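Local coordinates for START domain-containing protein 10 (Homo sapiens, PDB 6SER) that transfers phosphatidylcholine and phosphatidylethanolamine between membranes, preferring lipids with a palmitoyl or stearoyl chain at sn-1 and an unsaturated 18-carbon chain at sn-2, at residues Tyr83-His87 with Asp142-Met146; Lys69-Glu73 with Ala208-Lys213; Asp76-Leu82 with Met215-Leu220; Pro124-Arg128 with Pro191-Leu195. One frame throughout, in Å; residues are numbered along the deposited sequence.

Contact 1 (Tyr83-His87 with Asp142-Met146); sequences YDVLH and DYIIM
Tyr-83 and Tyr-143 form an offset (parallel-displaced) stack where helix 79-87 lies against the curved sheet of this helix-grip START domain. The ring centroids are 3.9 Å apart and the planes only 18° from parallel, with Tyr-143 CD2 over the middle of the Tyr-83 ring. Because Tyr-83 holds CG opposite its backbone N (chi1 -171°), the ring swings out from the helix and lies flat on its partner. The match extends to the root of the side chain, since Tyr-83 CB stands 4.0 Å from the centroid of the Tyr-143 ring, nearly on its normal, as a CH-pi contact.

The tightly packed part is the buried group of Tyr-83, His-87 and Ile-145. On its other face the Tyr-83 ring carries His-87, whose NE2 gives a weak hydrogen bond to Tyr-83 OH. Ile-145 CD1 approaches both rings: it is 3.7 Å from Tyr-83 CE1 and lies over a face of His-87, 4.0 Å from the ring centroid and 24° off the normal. His-87 is also stacked on Trp-236.

The looser side belongs to the partly exposed Tyr-143 and Leu-86. The side chain of Leu-86 also touches Tyr-171 and Ile-173 of strand 161-175, and it meets strand 142-151 chiefly through CB, 3.8 Å from Ile-145 CD1.

Contact 2 (Lys69-Glu73 with Ala208-Lys213); sequences KCRME and APKAMK
The helix-grip fold of START domains packs a long C-terminal helix against a strongly curved sheet, and residues 69-73 and 208-213 are a piece of that interface. Strand and helix segments cross at -42° with their axes 9.1 Å apart, and no hydrogen bond joins them; the two methionines and Cys-70 meet the other segment through van der Waals contacts. Cys-70 points SG at the helix and touches Met-212 CG at 3.5 Å, with Ala-208 CB farther off at 4.3 Å. Met-72 and Met-212 slide past each other in opposite directions, each end reaching the base of the other. Folded at chi2 and chi3 (-76° and -68°), Met-212 brings CE back to 3.7 Å from Met-72 CB. In return Met-72, extended until its last bend, lays CE 3.3 Å from the backbone Met-212 O. At the margin, Lys-213 CD passes 4.1 Å from Met-72 SD.

The strand is held on both sides by backbone hydrogen bonds, Cys-70 with Tyr-185 and Arg-71 with Ser-53, so it lies between strands 181-190 and 52-57. Pro-209 of the helix also touches Val-52, extending the contact of helix 197-227 to the second of these neighbours.

Contact 3 (Asp76-Leu82 with Met215-Leu220); sequences DVPAETL and MYKACL
Two side chains with unlike first torsions meet where Asp-76 reaches Tyr-216. Asp-76 places CG between its backbone N and carbonyl carbon (chi1 55°), turning the carboxylate to the long helix, whereas Tyr-216 carries its ring opposite its own N (chi1 164°) and extends the hydroxyl beyond the helix surface. Tyr-216 OH donates to Asp-76 OD2 across 2.5 Å, a very short hydrogen bond whose exact length should be taken with caution. The oxygen lies at the ring edge, near the ring plane, and the carboxylate is turned only 29° from that plane.

Below this polar link, the loop before helix 79-87 presses Val-77 into the START domain's C-terminal helix. Its CG1 branch does the touching, 3.6 Å from Leu-220 CD2 and 3.7 Å from Tyr-216 CE1, with Cys-219 CB a little farther away. Deeper in, Leu-82 CD1 lies 3.4 Å from Cys-219 SG and 3.8 Å from Met-215 SD, so one methyl fits against two sulfurs. Thr-81 uses its methyl as well, setting CG2 3.7 Å from the backbone Cys-219 O. Leu-82 also touches Cys-181 and Ile-183 of strand 181-190, completing a small apolar core between helix, helix and strand.

The contact thus divides into a buried, sulfur-rich interior and a polar link toward the solvent side, where Asp-76 is exposed. Lys-213 makes a cation-pi contact with the Tyr-216 ring, and its charge could make the tyrosine hydroxyl a somewhat better donor to the carboxylate.

Contact 4 (Pro124-Arg128 with Pro191-Leu195); sequences PLKNR and PKGSL
Between Arg-128 and Pro-191, whose carbonyl it grips just ahead of a turn, the backbones stay well apart, 7.3 Å from Arg-128 CA to Pro-191 CA. Segment 124-128 begins as loop and runs into strand 127-139, with Arg-128 in the strand, whereas Lys-192 to Leu-195 make a type II' beta turn. Lys-192 and Gly-193 both have positive phi; at Gly-193 the value is 55°, and its CA comes 3.6 Å from Arg-128 NH2.

The guanidinium of Arg-128 carries the polar half of the contact. It approaches side-on, with NE and NH2 both donating to the carbonyl oxygen of Pro-191, each at 3.1 Å. That oxygen is almost exactly in the guanidinium plane, yet the two nitrogens come from the same face of the carbonyl: NE is tilted modestly from its plane and NH2 stands well above it. The chain bends at chi2 (112°) to bring this edge to the carbonyl. NH1 makes a weak hydrogen bond to Lys-126 O, so the same guanidinium ties its own loop to the entrance of the turn. One flat face of the group is approached by Leu-195 CD1.

The apolar half is a meeting of two branched ends: Leu-125 CD2 lies 3.7 Å from Leu-195 CD2, the side chains crossing at about a right angle. Pro-191 CB adds a flank to the arginine, 3.8 Å from Arg-128 NE.

In the fold, this surface contact joins the start of strand 127-139 to the link between strand 181-190 and helix 197-227. Arg-128 also pairs by backbone with Trp-119 and touches Val-162 of strand 161-175, while Pro-191 and Leu-195 rest on Val-200 near the beginning of the long helix.

In the fold
Read from the N terminus, strand 68-74 opens the widest loop, which contact 2 closes far along the chain on helix 197-227. The following segment, 76-82, is bound by contact 3 to the next turns of that helix, so contacts 2 and 3 cross and touch through Met-72 and Tyr-216. Contact 1, nested inside both loops, shares helix 79-87 with contact 3 and carries it onto strand 142-151. Contact 4 is also nested inside the loops of contacts 2 and 3 but crosses contact 1, joining the start of strand 127-139 to the approach to the long helix, with its centre about 28 Å from that of contact 1.

Contact 1 (Tyr83-His87 with Asp142-Met146)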
loop_
_atom_site.group_PDB
_atom_site.type_symbol
_atom_site.label_atom_id
_atom_site.label_comp_id
_atom_site.label_asym_id
_atom_site.label_seq_id
_atom_site.Cartn_x
_atom_site.Cartn_y
_atom_site.Cartn_z
ATOM N N TYR A 83 6.499 -10.132 3.365
ATOM C CA TYR A 83 7.271 -8.993 2.871
ATOM C C TYR A 83 7.560 -9.127 1.377
ATOM O O TYR A 83 7.374 -8.172 0.612
ATOM C CB TYR A 83 8.568 -8.874 3.677
ATOM C CG TYR A 83 9.400 -7.623 3.441
ATOM C CD1 TYR A 83 8.871 -6.347 3.660
ATOM C CD2 TYR A 83 10.729 -7.718 3.038
ATOM C CE1 TYR A 83 9.641 -5.202 3.463
ATOM C CE2 TYR A 83 11.509 -6.579 2.846
ATOM C CZ TYR A 83 10.963 -5.328 3.057
ATOM O OH TYR A 83 11.734 -4.200 2.850
ATOM N N ASP A 84 8.011 -10.312 0.943
ATOM C CA ASP A 84 8.255 -10.550 -0.480
ATOM C C ASP A 84 7.005 -10.291 -1.305
ATOM O O ASP A 84 7.074 -9.699 -2.395
ATOM C CB ASP A 84 8.723 -11.992 -0.711
ATOM C CG ASP A 84 10.139 -12.239 -0.224
ATOM O OD1 ASP A 84 10.884 -11.258 0.020
ATOM O OD2 ASP A 84 10.507 -13.424 -0.100
ATOM N N VAL A 85 5.850 -10.733 -0.804
ATOM C CA VAL A 85 4.612 -10.635 -1.570
ATOM C C VAL A 85 4.200 -9.178 -1.737
ATOM O O VAL A 85 3.783 -8.755 -2.821
ATOM C CB VAL A 85 3.520 -11.469 -0.882
ATOM C CG1 VAL A 85 2.162 -11.228 -1.530
ATOM C CG2 VAL A 85 3.908 -12.937 -0.922
ATOM N N LEU A 86 4.322 -8.386 -0.671
ATOM C CA LEU A 86 4.037 -6.963 -0.796
ATOM C C LEU A 86 4.996 -6.279 -1.763
ATOM O O LEU A 86 4.593 -5.354 -2.474
ATOM C CB LEU A 86 4.094 -6.290 0.574
ATOM C CG LEU A 86 2.939 -6.671 1.509
ATOM C CD1 LEU A 86 3.045 -5.964 2.859
ATOM C CD2 LEU A 86 1.621 -6.365 0.842
ATOM N N HIS A 87 6.250 -6.727 -1.824
ATOM C CA HIS A 87 7.234 -6.074 -2.679
ATOM C C HIS A 87 7.138 -6.509 -4.138
ATOM O O HIS A 87 7.491 -5.731 -5.029
ATOM C CB HIS A 87 8.650 -6.354 -2.164
ATOM C CG HIS A 87 9.194 -5.287 -1.261
ATOM N ND1 HIS A 87 9.471 -4.011 -1.701
ATOM C CD2 HIS A 87 9.548 -5.318 0.049
ATOM C CE1 HIS A 87 9.959 -3.296 -0.699
ATOM N NE2 HIS A 87 10.012 -4.065 0.375
ATOM N N ASP A 142 10.632 -6.782 12.277
ATOM C CA ASP A 142 9.447 -6.264 11.615
ATOM C C ASP A 142 9.807 -5.548 10.321
ATOM O O ASP A 142 10.968 -5.238 10.052
ATOM C CB ASP A 142 8.691 -5.310 12.538
ATOM C CG ASP A 142 8.392 -5.933 13.878
ATOM O OD1 ASP A 142 8.142 -5.182 14.845
ATOM O OD2 ASP A 142 8.431 -7.181 13.961
ATOM N N TYR A 143 8.778 -5.282 9.519
ATOM C CA TYR A 143 8.923 -4.564 8.266
ATOM C C TYR A 143 7.850 -3.489 8.154
ATOM O O TYR A 143 6.704 -3.677 8.579
ATOM C CB TYR A 143 8.807 -5.493 7.053
ATOM C CG TYR A 143 9.730 -6.695 7.007
ATOM C CD1 TYR A 143 9.329 -7.927 7.515
ATOM C CD2 TYR A 143 10.980 -6.613 6.400
ATOM C CE1 TYR A 143 10.164 -9.048 7.446
ATOM C CE2 TYR A 143 11.817 -7.720 6.315
ATOM C CZ TYR A 143 11.406 -8.933 6.844
ATOM O OH TYR A 143 12.247 -10.018 6.760
ATOM N N ILE A 144 8.225 -2.363 7.556
ATOM C CA ILE A 144 7.272 -1.327 7.180
ATOM C C ILE A 144 7.472 -0.990 5.711
ATOM O O ILE A 144 8.606 -0.798 5.262
ATOM C CB ILE A 144 7.426 -0.059 8.032
ATOM C CG1 ILE A 144 7.092 -0.349 9.491
ATOM C CG2 ILE A 144 6.535 1.047 7.495
ATOM C CD1 ILE A 144 7.203 0.870 10.383
ATOM N N ILE A 145 6.372 -0.915 4.969
ATOM C CA ILE A 145 6.346 -0.360 3.625
ATOM C C ILE A 145 5.248 0.688 3.603
ATOM O O ILE A 145 4.092 0.363 3.892
ATOM C CB ILE A 145 6.066 -1.425 2.556
ATOM C CG1 ILE A 145 6.850 -2.698 2.834
ATOM C CG2 ILE A 145 6.440 -0.897 1.190
ATOM C CD1 ILE A 145 6.594 -3.771 1.814
ATOM N N MET A 146 5.600 1.931 3.260
ATOM C CA MET A 146 4.646 3.028 3.135
ATOM C C MET A 146 4.688 3.628 1.736
ATOM O O MET A 146 5.682 3.506 1.013
ATOM C CB MET A 146 4.929 4.165 4.117
ATOM C CG MET A 146 5.594 3.740 5.365
ATOM S SD MET A 146 5.822 5.139 6.442
ATOM C CE MET A 146 7.212 5.926 5.678
#

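Contact 2 (Lys69-Glu73 with Ala208-Lys213)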
loop_
_atom_site.group_PDB
_atom_site.type_symbol
_atom_site.label_atom_id
_atom_site.label_comp_id
_atom_site.label_asym_id
_atom_site.label_seq_id
_atom_site.Cartn_x
_atom_site.Cartn_y
_atom_site.Cartn_z
ATOM N N LYS A 69 -8.066 0.879 8.882
ATOM C CA LYS A 69 -7.010 0.027 9.413
ATOM C C LYS A 69 -7.510 -1.408 9.422
ATOM O O LYS A 69 -8.627 -1.675 9.875
ATOM C CB LYS A 69 -6.601 0.455 10.825
ATOM C CG LYS A 69 -5.522 -0.425 11.428
ATOM C CD LYS A 69 -5.410 -0.261 12.936
ATOM C CE LYS A 69 -5.027 1.148 13.323
ATOM N NZ LYS A 69 -4.736 1.206 14.777
ATOM N N CYS A 70 -6.706 -2.332 8.910
ATOM C CA CYS A 70 -7.101 -3.737 8.879
ATOM C C CYS A 70 -5.931 -4.603 9.326
ATOM O O CYS A 70 -4.840 -4.526 8.753
ATOM C CB CYS A 70 -7.595 -4.148 7.488
ATOM S SG CYS A 70 -8.432 -5.768 7.476
ATOM N N ARG A 71 -6.171 -5.428 10.339
ATOM C CA ARG A 71 -5.158 -6.258 10.971
ATOM C C ARG A 71 -5.496 -7.724 10.735
ATOM O O ARG A 71 -6.659 -8.127 10.845
ATOM C CB ARG A 71 -5.086 -5.949 12.470
ATOM C CG ARG A 71 -3.971 -6.611 13.239
ATOM C CD ARG A 71 -3.909 -6.044 14.652
ATOM N NE ARG A 71 -2.933 -6.717 15.509
ATOM C CZ ARG A 71 -3.139 -7.892 16.102
ATOM N NH1 ARG A 71 -4.282 -8.542 15.916
ATOM N NH2 ARG A 71 -2.197 -8.424 16.876
ATOM N N MET A 72 -4.487 -8.521 10.393
ATOM C CA MET A 72 -4.720 -9.928 10.092
ATOM C C MET A 72 -3.604 -10.793 10.658
ATOM O O MET A 72 -2.425 -10.574 10.364
ATOM C CB MET A 72 -4.842 -10.164 8.589
ATOM C CG MET A 72 -4.767 -11.630 8.223
ATOM S SD MET A 72 -5.045 -11.869 6.472
ATOM C CE MET A 72 -3.524 -11.192 5.799
ATOM N N GLU A 73 -3.988 -11.782 11.455
ATOM C CA GLU A 73 -3.052 -12.715 12.059
ATOM C C GLU A 73 -2.773 -13.840 11.073
ATOM O O GLU A 73 -3.705 -14.491 10.586
ATOM C CB GLU A 73 -3.624 -13.262 13.364
ATOM C CG GLU A 73 -2.766 -12.975 14.579
ATOM C CD GLU A 73 -3.485 -13.270 15.887
ATOM O OE1 GLU A 73 -3.809 -14.455 16.136
ATOM O OE2 GLU A 73 -3.730 -12.312 16.658
ATOM N N ALA A 208 -12.454 -4.821 2.833
ATOM C CA ALA A 208 -11.116 -4.951 3.402
ATOM C C ALA A 208 -10.806 -6.362 3.884
ATOM O O ALA A 208 -9.753 -6.897 3.498
ATOM C CB ALA A 208 -10.929 -3.918 4.520
ATOM N N PRO A 209 -11.641 -7.017 4.704
ATOM C CA PRO A 209 -11.293 -8.384 5.129
ATOM C C PRO A 209 -11.131 -9.345 3.970
ATOM O O PRO A 209 -10.286 -10.245 4.036
ATOM C CB PRO A 209 -12.466 -8.783 6.041
ATOM C CG PRO A 209 -13.572 -7.858 5.678
ATOM C CD PRO A 209 -12.912 -6.573 5.311
ATOM N N LYS A 210 -11.902 -9.174 2.895
ATOM C CA LYS A 210 -11.774 -10.079 1.761
ATOM C C LYS A 210 -10.460 -9.863 1.025
ATOM O O LYS A 210 -9.823 -10.822 0.576
ATOM C CB LYS A 210 -12.950 -9.894 0.807
ATOM C CG LYS A 210 -13.040 -10.983 -0.241
ATOM C CD LYS A 210 -13.483 -10.431 -1.582
ATOM C CE LYS A 210 -13.524 -11.534 -2.626
ATOM N NZ LYS A 210 -13.659 -10.995 -4.006
ATOM N N ALA A 211 -10.045 -8.607 0.884
ATOM C CA ALA A 211 -8.791 -8.312 0.204
ATOM C C ALA A 211 -7.597 -8.839 0.991
ATOM O O ALA A 211 -6.620 -9.317 0.406
ATOM C CB ALA A 211 -8.677 -6.807 -0.016
ATOM N N MET A 212 -7.661 -8.763 2.324
ATOM C CA MET A 212 -6.558 -9.246 3.146
ATOM C C MET A 212 -6.432 -10.760 3.066
ATOM O O MET A 212 -5.316 -11.294 3.053
ATOM C CB MET A 212 -6.752 -8.813 4.597
ATOM C CG MET A 212 -6.687 -7.308 4.809
ATOM S SD MET A 212 -4.999 -6.678 4.746
ATOM C CE MET A 212 -4.318 -7.397 6.242
ATOM N N LYS A 213 -7.563 -11.472 3.034
ATOM C CA LYS A 213 -7.487 -12.927 2.972
ATOM C C LYS A 213 -7.037 -13.399 1.598
ATOM O O LYS A 213 -6.371 -14.434 1.493
ATOM C CB LYS A 213 -8.828 -13.553 3.362
ATOM C CG LYS A 213 -8.932 -13.888 4.864
ATOM C CD LYS A 213 -7.744 -14.758 5.317
ATOM C CE LYS A 213 -7.753 -15.064 6.816
ATOM N NZ LYS A 213 -6.524 -15.803 7.256
#

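Contact 3 (Asp76-Leu82 with Met215-Leu220)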
loop_
_atom_site.group_PDB
_atom_site.type_symbol
_atom_site.label_atom_id
_atom_site.label_comp_id
_atom_site.label_asym_id
_atom_site.label_seq_id
_atom_site.Cartn_x
_atom_site.Cartn_y
_atom_site.Cartn_z
ATOM N N ASP A 76 0.603 -19.235 9.845
ATOM C CA ASP A 76 1.467 -20.187 9.156
ATOM C C ASP A 76 2.215 -19.573 7.976
ATOM O O ASP A 76 2.653 -20.311 7.086
ATOM C CB ASP A 76 0.656 -21.401 8.690
ATOM C CG ASP A 76 -0.524 -21.016 7.827
ATOM O OD1 ASP A 76 -1.056 -21.898 7.125
ATOM O OD2 ASP A 76 -0.913 -19.826 7.840
ATOM N N VAL A 77 2.369 -18.250 7.929
ATOM C CA VAL A 77 3.279 -17.658 6.947
ATOM C C VAL A 77 4.254 -16.741 7.679
ATOM O O VAL A 77 3.844 -15.950 8.541
ATOM C CB VAL A 77 2.529 -16.926 5.816
ATOM C CG1 VAL A 77 1.331 -17.740 5.340
ATOM C CG2 VAL A 77 2.112 -15.524 6.214
ATOM N N PRO A 78 5.551 -16.839 7.411
ATOM C CA PRO A 78 6.513 -15.973 8.096
ATOM C C PRO A 78 6.484 -14.552 7.549
ATOM O O PRO A 78 6.023 -14.289 6.436
ATOM C CB PRO A 78 7.863 -16.649 7.821
ATOM C CG PRO A 78 7.653 -17.411 6.565
ATOM C CD PRO A 78 6.207 -17.828 6.537
ATOM N N ALA A 79 6.995 -13.632 8.375
ATOM C CA ALA A 79 7.013 -12.215 8.019
ATOM C C ALA A 79 7.755 -11.966 6.708
ATOM O O ALA A 79 7.341 -11.120 5.908
ATOM C CB ALA A 79 7.650 -11.403 9.144
ATOM N N GLU A 80 8.865 -12.679 6.480
ATOM C CA GLU A 80 9.655 -12.456 5.274
ATOM C C GLU A 80 8.876 -12.829 4.024
ATOM O O GLU A 80 9.040 -12.188 2.981
ATOM C CB GLU A 80 10.973 -13.240 5.331
ATOM C CG GLU A 80 10.868 -14.623 5.960
ATOM C CD GLU A 80 11.175 -14.609 7.458
ATOM O OE1 GLU A 80 12.371 -14.646 7.827
ATOM O OE2 GLU A 80 10.225 -14.548 8.268
ATOM N N THR A 81 8.021 -13.848 4.106
ATOM C CA THR A 81 7.216 -14.219 2.946
ATOM C C THR A 81 6.159 -13.163 2.652
ATOM O O THR A 81 5.971 -12.760 1.497
ATOM C CB THR A 81 6.565 -15.582 3.172
ATOM O OG1 THR A 81 7.586 -16.576 3.325
ATOM C CG2 THR A 81 5.681 -15.946 1.990
ATOM N N LEU A 82 5.469 -12.692 3.685
ATOM C CA LEU A 82 4.536 -11.593 3.491
ATOM C C LEU A 82 5.252 -10.360 2.941
ATOM O O LEU A 82 4.708 -9.644 2.095
ATOM C CB LEU A 82 3.834 -11.298 4.813
ATOM C CG LEU A 82 2.664 -10.328 4.898
ATOM C CD1 LEU A 82 1.577 -10.636 3.877
ATOM C CD2 LEU A 82 2.127 -10.451 6.277
ATOM N N MET A 215 -4.781 -11.755 -0.122
ATOM C CA MET A 215 -3.343 -11.611 0.053
ATOM C C MET A 215 -2.766 -12.764 0.865
ATOM O O MET A 215 -1.678 -13.266 0.558
ATOM C CB MET A 215 -3.027 -10.281 0.731
ATOM C CG MET A 215 -1.538 -10.063 0.943
ATOM S SD MET A 215 -1.168 -8.683 2.033
ATOM C CE MET A 215 -2.079 -7.363 1.245
ATOM N N TYR A 216 -3.473 -13.195 1.911
ATOM C CA TYR A 216 -2.967 -14.292 2.726
ATOM C C TYR A 216 -2.837 -15.570 1.903
ATOM O O TYR A 216 -1.822 -16.272 1.984
ATOM C CB TYR A 216 -3.868 -14.522 3.936
ATOM C CG TYR A 216 -3.621 -15.859 4.594
ATOM C CD1 TYR A 216 -2.525 -16.052 5.432
ATOM C CD2 TYR A 216 -4.471 -16.937 4.366
ATOM C CE1 TYR A 216 -2.282 -17.277 6.034
ATOM C CE2 TYR A 216 -4.235 -18.168 4.964
ATOM C CZ TYR A 216 -3.141 -18.330 5.798
ATOM O OH TYR A 216 -2.901 -19.548 6.398
ATOM N N LYS A 217 -3.856 -15.887 1.098
ATOM C CA LYS A 217 -3.766 -17.065 0.239
ATOM C C LYS A 217 -2.613 -16.935 -0.745
ATOM O O LYS A 217 -1.957 -17.930 -1.078
ATOM C CB LYS A 217 -5.083 -17.289 -0.511
ATOM C CG LYS A 217 -6.251 -17.694 0.385
ATOM C CD LYS A 217 -7.477 -18.094 -0.428
ATOM C CE LYS A 217 -8.608 -18.549 0.487
ATOM N NZ LYS A 217 -9.637 -19.360 -0.229
ATOM N N ALA A 218 -2.346 -15.713 -1.217
ATOM C CA ALA A 218 -1.229 -15.507 -2.131
ATOM C C ALA A 218 0.096 -15.865 -1.471
ATOM O O ALA A 218 0.983 -16.435 -2.115
ATOM C CB ALA A 218 -1.214 -14.061 -2.624
ATOM N N CYS A 219 0.246 -15.546 -0.183
ATOM C CA CYS A 219 1.472 -15.893 0.529
ATOM C C CYS A 219 1.689 -17.401 0.595
ATOM O O CYS A 219 2.839 -17.857 0.614
ATOM C CB CYS A 219 1.446 -15.300 1.935
ATOM S SG CYS A 219 1.377 -13.477 1.964
ATOM N N LEU A 220 0.606 -18.189 0.636
ATOM C CA LEU A 220 0.747 -19.644 0.668
ATOM C C LEU A 220 1.247 -20.176 -0.665
ATOM O O LEU A 220 2.043 -21.122 -0.706
ATOM C CB LEU A 220 -0.584 -20.307 1.031
ATOM C CG LEU A 220 -1.201 -19.924 2.377
ATOM C CD1 LEU A 220 -2.575 -20.556 2.537
ATOM C CD2 LEU A 220 -0.283 -20.328 3.515
#

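Contact 4 (Pro124-Arg128 with Pro191-Leu195)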
loop_
_atom_site.group_PDB
_atom_site.type_symbol
_atom_site.label_atom_id
_atom_site.label_comp_id
_atom_site.label_asym_id
_atom_site.label_seq_id
_atom_site.Cartn_x
_atom_site.Cartn_y
_atom_site.Cartn_z
ATOM N N PRO A 124 -20.163 1.494 -14.292
ATOM C CA PRO A 124 -20.520 2.878 -14.453
ATOM C C PRO A 124 -19.230 3.649 -14.099
ATOM O O PRO A 124 -18.923 4.584 -14.710
ATOM C CB PRO A 124 -21.715 3.099 -13.541
ATOM C CG PRO A 124 -21.931 1.787 -12.881
ATOM C CD PRO A 124 -20.825 0.820 -13.229
ATOM N N LEU A 125 -18.496 3.175 -13.112
ATOM C CA LEU A 125 -17.274 3.879 -12.691
ATOM C C LEU A 125 -16.154 3.674 -13.688
ATOM O O LEU A 125 -16.134 2.699 -14.370
ATOM C CB LEU A 125 -16.835 3.346 -11.342
ATOM C CG LEU A 125 -17.810 3.531 -10.201
ATOM C CD1 LEU A 125 -17.424 2.628 -9.088
ATOM C CD2 LEU A 125 -17.836 4.951 -9.718
ATOM N N LYS A 126 -15.250 4.610 -13.727
ATOM C CA LYS A 126 -14.099 4.359 -14.602
ATOM C C LYS A 126 -12.961 3.677 -13.828
ATOM O O LYS A 126 -13.027 3.586 -12.650
ATOM C CB LYS A 126 -13.873 5.478 -15.608
ATOM C CG LYS A 126 -13.165 6.726 -15.197
ATOM C CD LYS A 126 -13.732 7.920 -15.917
ATOM C CE LYS A 126 -13.473 7.987 -17.391
ATOM N NZ LYS A 126 -13.101 9.331 -17.831
ATOM N N ASN A 127 -11.983 3.169 -14.546
ATOM C CA ASN A 127 -10.811 2.554 -13.913
ATOM C C ASN A 127 -9.950 3.656 -13.306
ATOM O O ASN A 127 -10.030 4.747 -13.720
ATOM C CB ASN A 127 -10.069 1.643 -14.881
ATOM C CG ASN A 127 -10.911 0.540 -15.460
ATOM O OD1 ASN A 127 -11.745 -0.015 -14.807
ATOM N ND2 ASN A 127 -10.667 0.201 -16.691
ATOM N N ARG A 128 -9.150 3.309 -12.329
ATOM C CA ARG A 128 -8.355 4.264 -11.547
ATOM C C ARG A 128 -6.871 3.960 -11.633
ATOM O O ARG A 128 -6.540 2.895 -11.867
ATOM C CB ARG A 128 -8.804 4.198 -10.102
ATOM C CG ARG A 128 -9.793 5.283 -9.752
ATOM C CD ARG A 128 -11.165 4.798 -9.466
ATOM N NE ARG A 128 -11.888 5.972 -9.121
ATOM C CZ ARG A 128 -13.076 6.265 -9.541
ATOM N NH1 ARG A 128 -13.743 5.435 -10.282
ATOM N NH2 ARG A 128 -13.587 7.390 -9.193
ATOM N N PRO A 191 -10.486 8.173 -4.125
ATOM C CA PRO A 191 -10.663 7.723 -5.508
ATOM C C PRO A 191 -11.164 8.868 -6.401
ATOM O O PRO A 191 -11.315 8.655 -7.591
ATOM C CB PRO A 191 -11.753 6.641 -5.418
ATOM C CG PRO A 191 -11.999 6.441 -3.933
ATOM C CD PRO A 191 -11.591 7.742 -3.274
ATOM N N LYS A 192 -11.412 10.038 -5.802
ATOM C CA LYS A 192 -11.906 11.230 -6.543
ATOM C C LYS A 192 -13.125 10.838 -7.387
ATOM O O LYS A 192 -14.054 10.219 -6.830
ATOM C CB LYS A 192 -10.793 11.825 -7.413
ATOM C CG LYS A 192 -9.411 11.854 -6.771
ATOM C CD LYS A 192 -9.175 13.081 -5.916
ATOM C CE LYS A 192 -9.436 14.377 -6.654
ATOM N NZ LYS A 192 -10.032 15.403 -5.766
ATOM N N GLY A 193 -13.115 11.193 -8.675
ATOM C CA GLY A 193 -14.231 10.872 -9.586
ATOM C C GLY A 193 -15.560 11.377 -9.050
ATOM O O GLY A 193 -15.603 12.524 -8.563
ATOM N N SER A 194 -16.607 10.550 -9.140
ATOM C CA SER A 194 -17.920 10.916 -8.666
ATOM C C SER A 194 -18.454 10.210 -7.456
ATOM O O SER A 194 -19.589 10.348 -7.140
ATOM C CB SER A 194 -18.912 10.697 -9.767
ATOM O OG SER A 194 -19.281 9.358 -9.794
ATOM N N LEU A 195 -17.653 9.408 -6.817
ATOM C CA LEU A 195 -18.081 8.641 -5.652
ATOM C C LEU A 195 -18.211 9.551 -4.436
ATOM O O LEU A 195 -17.276 10.295 -4.123
ATOM C CB LEU A 195 -17.084 7.535 -5.345
ATOM C CG LEU A 195 -17.071 6.343 -6.286
ATOM C CD1 LEU A 195 -15.796 5.543 -6.071
ATOM C CD2 LEU A 195 -18.305 5.484 -6.043
#